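Local coordinates for fiber protein (Human adenovirus 21, PDB 3L88) that forms the trimeric fibre knob, the part of the virion that attaches to the host cell by binding the receptor CD46, at residues V50-V55 against A68-R73; N81-E86 against S160-Y165. All blocks are in the same frame, centred on the assembly; numbering follows the deposited sequence.

How the contacts relate
The knob shows how a beta sandwich is joined at two levels, in its interior and at the loops of its rim. From the N terminus, strand 45-54 comes first and belongs to one antiparallel sheet; a short connection of 12 residues leads to strand 67-76 in the other, and contact 1 closes that crossover by packing 50-55 against 68-73. The chain then leaves strand 67-76 into the loop holding 81-86, which contact 2 joins to 160-165 after a span of 73 residues. The two contacts follow in series, neither nested nor crossed, with centres about 20 Å apart. Strand 67-76 connects them: sheet-to-sheet packing in its middle, loop-to-loop packing beyond its end.

Contact 1: V50-V55 against A68-R73; sequences VSLVGV and ATIQLR
Leu52 spreads its two methyls over two residues of the facing strand, a compact case of sheet-on-sheet packing. CD2 meets CG2 of Ile70 tip to tip at 3.9 Å, while CD1 lies 4.2 Å from CD1 of Leu72, whose side chain runs askew to that of Leu52. In Leu52, chi1 of -178° carries CG toward the facing strand, and chi2 of 66° turns CD2 to Ile70 and CD1 to Leu72. Ile70 answers with its CG2 branch, and Leu72 with one arm of its own fork. No hydrogen bond links the segments, and the CA atoms of Leu52 and Ile70 stand 10.0 Å apart, a spacing bridged by side chains. The buried side is extended by Leu35, touching Leu72, and by Leu186, touching Ile70. The other face of 68-73 is polar and more open to solvent: Thr69 is exposed, Gln71 NE2 bonds to Glu170, and Arg73 NH2 forms a salt bridge with Glu26. On the other strand, Val53 packs on Glu128 of a second subunit. Purely apolar between the two segments, the contact contributes to the packing of sheet on sheet by van der Waals contact and burial of apolar surface, while directional bonds go to other parts of the chain.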
loop_
_atom_site.group_PDB
_atom_site.type_symbol
_atom_site.label_atom_id
_atom_site.label_comp_id
_atom_site.label_asym_id
_atom_site.label_seq_id
_atom_site.Cartn_x
_atom_site.Cartn_y
_atom_site.Cartn_z
ATOM N N VAL C 50 4.680 -8.973 3.421
ATOM C CA VAL C 50 4.326 -10.245 4.035
ATOM C C VAL C 50 3.448 -11.101 3.126
ATOM O O VAL C 50 2.460 -10.624 2.571
ATOM C CB VAL C 50 3.638 -10.041 5.410
ATOM C CG1 VAL C 50 2.260 -9.418 5.241
ATOM C CG2 VAL C 50 3.548 -11.356 6.167
ATOM N N SER C 51 3.822 -12.370 2.980
ATOM C CA SER C 51 2.983 -13.349 2.293
ATOM C C SER C 51 3.170 -14.748 2.877
ATOM O O SER C 51 4.233 -15.073 3.416
ATOM C CB SER C 51 3.276 -13.354 0.787
ATOM O OG SER C 51 4.546 -13.914 0.509
ATOM N N LEU C 52 2.149 -15.584 2.722
ATOM C CA LEU C 52 2.123 -16.893 3.364
ATOM C C LEU C 52 1.827 -18.022 2.373
ATOM O O LEU C 52 0.937 -17.907 1.532
ATOM C CB LEU C 52 1.089 -16.894 4.495
ATOM C CG LEU C 52 0.914 -18.160 5.341
ATOM C CD1 LEU C 52 2.160 -18.453 6.170
ATOM C CD2 LEU C 52 -0.310 -18.018 6.232
ATOM N N VAL C 53 2.573 -19.117 2.490
ATOM C CA VAL C 53 2.275 -20.336 1.740
ATOM C C VAL C 53 2.070 -21.525 2.682
ATOM O O VAL C 53 2.901 -21.777 3.556
ATOM C CB VAL C 53 3.413 -20.674 0.756
ATOM C CG1 VAL C 53 3.091 -21.949 -0.017
ATOM C CG2 VAL C 53 3.655 -19.513 -0.190
ATOM N N GLY C 54 0.966 -22.245 2.503
ATOM C CA GLY C 54 0.640 -23.385 3.359
ATOM C C GLY C 54 1.384 -24.647 2.960
ATOM O O GLY C 54 1.639 -24.878 1.778
ATOM N N VAL C 55 1.743 -25.465 3.944
ATOM C CA VAL C 55 2.533 -26.670 3.682
ATOM C C VAL C 55 1.774 -27.965 3.976
ATOM O O VAL C 55 1.716 -28.861 3.139
ATOM C CB VAL C 55 3.854 -26.666 4.471
ATOM C CG1 VAL C 55 4.558 -28.001 4.333
ATOM C CG2 VAL C 55 4.752 -25.538 3.992
ATOM N N ALA C 68 -12.555 -18.967 7.588
ATOM C CA ALA C 68 -11.292 -19.492 8.103
ATOM C C ALA C 68 -10.433 -18.356 8.636
ATOM O O ALA C 68 -10.592 -17.207 8.230
ATOM C CB ALA C 68 -10.550 -20.253 7.017
ATOM N N THR C 69 -9.527 -18.681 9.549
ATOM C CA THR C 69 -8.722 -17.670 10.211
ATOM C C THR C 69 -7.321 -18.191 10.495
ATOM O O THR C 69 -7.150 -19.286 11.024
ATOM C CB THR C 69 -9.380 -17.194 11.520
ATOM O OG1 THR C 69 -8.594 -16.150 12.106
ATOM C CG2 THR C 69 -9.499 -18.342 12.508
ATOM N N ILE C 70 -6.318 -17.415 10.109
ATOM C CA ILE C 70 -4.937 -17.789 10.355
ATOM C C ILE C 70 -4.249 -16.687 11.132
ATOM O O ILE C 70 -4.307 -15.523 10.742
ATOM C CB ILE C 70 -4.177 -18.022 9.041
ATOM C CG1 ILE C 70 -4.699 -19.282 8.341
ATOM C CG2 ILE C 70 -2.678 -18.113 9.301
ATOM C CD1 ILE C 70 -4.284 -19.390 6.890
ATOM N N GLN C 71 -3.598 -17.056 12.231
ATOM C CA GLN C 71 -2.975 -16.077 13.115
ATOM C C GLN C 71 -1.534 -16.454 13.421
ATOM O O GLN C 71 -1.267 -17.537 13.939
ATOM C CB GLN C 71 -3.768 -15.956 14.417
ATOM C CG GLN C 71 -3.503 -14.673 15.193
ATOM C CD GLN C 71 -4.180 -14.659 16.560
ATOM O OE1 GLN C 71 -3.730 -15.322 17.496
ATOM N NE2 GLN C 71 -5.255 -13.885 16.682
ATOM N N LEU C 72 -0.610 -15.552 13.107
ATOM C CA LEU C 72 0.789 -15.731 13.476
ATOM C C LEU C 72 1.231 -14.625 14.430
ATOM O O LEU C 72 1.202 -13.447 14.078
ATOM C CB LEU C 72 1.674 -15.740 12.227
ATOM C CG LEU C 72 1.312 -16.749 11.134
ATOM C CD1 LEU C 72 2.246 -16.624 9.930
ATOM C CD2 LEU C 72 1.329 -18.165 11.690
ATOM N N ARG C 73 1.615 -15.009 15.644
ATOM C CA ARG C 73 2.110 -14.058 16.640
ATOM C C ARG C 73 3.630 -14.118 16.746
ATOM O O ARG C 73 4.204 -15.177 17.009
ATOM C CB ARG C 73 1.497 -14.345 18.012
ATOM C CG ARG C 73 0.006 -14.064 18.105
ATOM C CD ARG C 73 -0.541 -14.455 19.465
ATOM N NE ARG C 73 -0.201 -15.834 19.801
ATOM C CZ ARG C 73 -0.879 -16.899 19.378
ATOM N NH1 ARG C 73 -1.946 -16.743 18.601
ATOM N NH2 ARG C 73 -0.493 -18.119 19.729
#

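Contact 2: N81-E86 against S160-Y165; sequences NLLTDE and SSNVAY
Ser160 OG accepts the backbone N-H of Asn162 at 3.0 Å, a fairly straight bond (162°) that makes an ST turn, and the same hydroxyl faces Glu86 across the contact. Its OG stands 3.6 Å from Glu86 OE2, a polar approach too long to count as a hydrogen bond. Glu86 gets there by bending at chi2 (94°), which brings its carboxylate round to the serine. The turn is fastened a second time by its backbone: Val163 N donates to Ser160 O at 3.0 Å, closing a type I beta turn from Ser160 to Val163.

Leu83 supplies the hydrocarbon packing, against a backbone carbonyl as well as a valine methyl. One methyl, CD1, does the touching: it sits 3.7 Å from Asn162 O and 4.0 Å from Val163 CG2, with Asn162 CB close by. A single methyl thus rests against the backbone of the turn and one valine branch at once. Tyr75 of strand 67-76 is shared by both segments: Glu86 and Val163 touch it, and its backbone bonds to that of Leu83. Just beyond the turn, Ala164 and Tyr165 both face Phe76 in a classic beta bulge, where strand 165-174 begins.

The contact therefore joins two surface loops at the same end of a strand pair. Since neither a hydrogen bond nor a salt bridge crosses between 81-86 and 160-165, its chemistry implies a modest attachment: the turn has two hydrogen bonds of its own, the residues after it are tied to Phe76, Leu83 supplies van der Waals packing, and the carboxylate of Glu86 probably adds a weak electrostatic influence on the serine hydroxyl.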
loop_
_atom_site.group_PDB
_atom_site.type_symbol
_atom_site.label_atom_id
_atom_site.label_comp_id
_atom_site.label_asym_id
_atom_site.label_seq_id
_atom_site.Cartn_x
_atom_site.Cartn_y
_atom_site.Cartn_z
ATOM N N ASN C 81 15.215 -9.548 19.006
ATOM C CA ASN C 81 15.377 -10.922 18.546
ATOM C C ASN C 81 14.144 -11.781 18.804
ATOM O O ASN C 81 13.490 -11.652 19.838
ATOM C CB ASN C 81 16.618 -11.549 19.185
ATOM C CG ASN C 81 17.907 -10.883 18.728
ATOM O OD1 ASN C 81 18.116 -10.661 17.536
ATOM N ND2 ASN C 81 18.766 -10.546 19.677
ATOM N N LEU C 82 13.831 -12.659 17.858
ATOM C CA LEU C 82 12.628 -13.482 17.942
ATOM C C LEU C 82 12.647 -14.408 19.151
ATOM O O LEU C 82 13.637 -15.077 19.419
ATOM C CB LEU C 82 12.445 -14.299 16.662
ATOM C CG LEU C 82 11.162 -15.131 16.565
ATOM C CD1 LEU C 82 9.928 -14.243 16.449
ATOM C CD2 LEU C 82 11.246 -16.108 15.399
ATOM N N LEU C 83 11.543 -14.436 19.887
ATOM C CA LEU C 83 11.376 -15.416 20.951
ATOM C C LEU C 83 10.687 -16.666 20.420
ATOM O O LEU C 83 9.464 -16.710 20.284
ATOM C CB LEU C 83 10.592 -14.821 22.118
ATOM C CG LEU C 83 11.346 -13.756 22.910
ATOM C CD1 LEU C 83 10.390 -12.995 23.815
ATOM C CD2 LEU C 83 12.482 -14.396 23.698
ATOM N N THR C 84 11.492 -17.683 20.136
ATOM C CA THR C 84 11.066 -18.819 19.335
ATOM C C THR C 84 9.982 -19.654 20.011
ATOM O O THR C 84 9.029 -20.088 19.363
ATOM C CB THR C 84 12.272 -19.697 18.948
ATOM O OG1 THR C 84 12.698 -19.345 17.629
ATOM C CG2 THR C 84 11.918 -21.173 18.981
ATOM N N ASP C 85 10.115 -19.853 21.318
ATOM C CA ASP C 85 9.194 -20.713 22.058
ATOM C C ASP C 85 7.777 -20.146 22.086
ATOM O O ASP C 85 6.800 -20.885 21.974
ATOM C CB ASP C 85 9.696 -20.937 23.486
ATOM C CG ASP C 85 10.900 -21.858 23.544
ATOM O OD1 ASP C 85 11.278 -22.418 22.495
ATOM O OD2 ASP C 85 11.464 -22.026 24.645
ATOM N N GLU C 86 7.672 -18.829 22.237
ATOM C CA GLU C 86 6.378 -18.176 22.395
ATOM C C GLU C 86 5.706 -17.872 21.055
ATOM O O GLU C 86 4.492 -17.690 20.989
ATOM C CB GLU C 86 6.519 -16.887 23.210
ATOM C CG GLU C 86 6.905 -17.095 24.663
ATOM C CD GLU C 86 8.403 -17.009 24.891
ATOM O OE1 GLU C 86 9.171 -17.518 24.047
ATOM O OE2 GLU C 86 8.816 -16.440 25.923
ATOM N N SER C 160 4.820 -12.683 28.523
ATOM C CA SER C 160 6.074 -13.112 29.131
ATOM C C SER C 160 6.934 -11.918 29.516
ATOM O O SER C 160 6.951 -10.904 28.821
ATOM C CB SER C 160 6.853 -14.030 28.183
ATOM O OG SER C 160 8.250 -13.910 28.391
ATOM N N SER C 161 7.661 -12.052 30.617
ATOM C CA SER C 161 8.498 -10.969 31.117
ATOM C C SER C 161 9.573 -10.606 30.098
ATOM O O SER C 161 10.189 -9.545 30.178
ATOM C CB SER C 161 9.140 -11.370 32.447
ATOM O OG SER C 161 8.191 -11.996 33.295
ATOM N N ASN C 162 9.786 -11.497 29.135
ATOM C CA ASN C 162 10.841 -11.317 28.145
ATOM C C ASN C 162 10.377 -10.600 26.882
ATOM O O ASN C 162 11.199 -10.172 26.073
ATOM C CB ASN C 162 11.478 -12.660 27.786
ATOM C CG ASN C 162 12.765 -12.913 28.545
ATOM O OD1 ASN C 162 12.949 -12.415 29.655
ATOM N ND2 ASN C 162 13.670 -13.680 27.945
ATOM N N VAL C 163 9.064 -10.462 26.718
ATOM C CA VAL C 163 8.525 -9.780 25.549
ATOM C C VAL C 163 8.705 -8.268 25.651
ATOM O O VAL C 163 8.223 -7.634 26.592
ATOM C CB VAL C 163 7.037 -10.103 25.319
ATOM C CG1 VAL C 163 6.492 -9.265 24.177
ATOM C CG2 VAL C 163 6.856 -11.580 25.025
ATOM N N ALA C 164 9.409 -7.700 24.681
ATOM C CA ALA C 164 9.567 -6.257 24.596
ATOM C C ALA C 164 8.771 -5.678 23.422
ATOM O O ALA C 164 8.235 -4.571 23.509
ATOM C CB ALA C 164 11.039 -5.897 24.484
ATOM N N TYR C 165 8.682 -6.438 22.334
ATOM C CA TYR C 165 7.908 -6.025 21.164
ATOM C C TYR C 165 7.094 -7.191 20.622
ATOM O O TYR C 165 7.385 -8.347 20.913
ATOM C CB TYR C 165 8.829 -5.489 20.069
ATOM C CG TYR C 165 9.861 -4.504 20.563
ATOM C CD1 TYR C 165 9.581 -3.147 20.621
ATOM C CD2 TYR C 165 11.125 -4.932 20.956
ATOM C CE1 TYR C 165 10.525 -2.242 21.077
ATOM C CE2 TYR C 165 12.075 -4.035 21.414
ATOM C CZ TYR C 165 11.767 -2.692 21.472
ATOM O OH TYR C 165 12.711 -1.802 21.915
#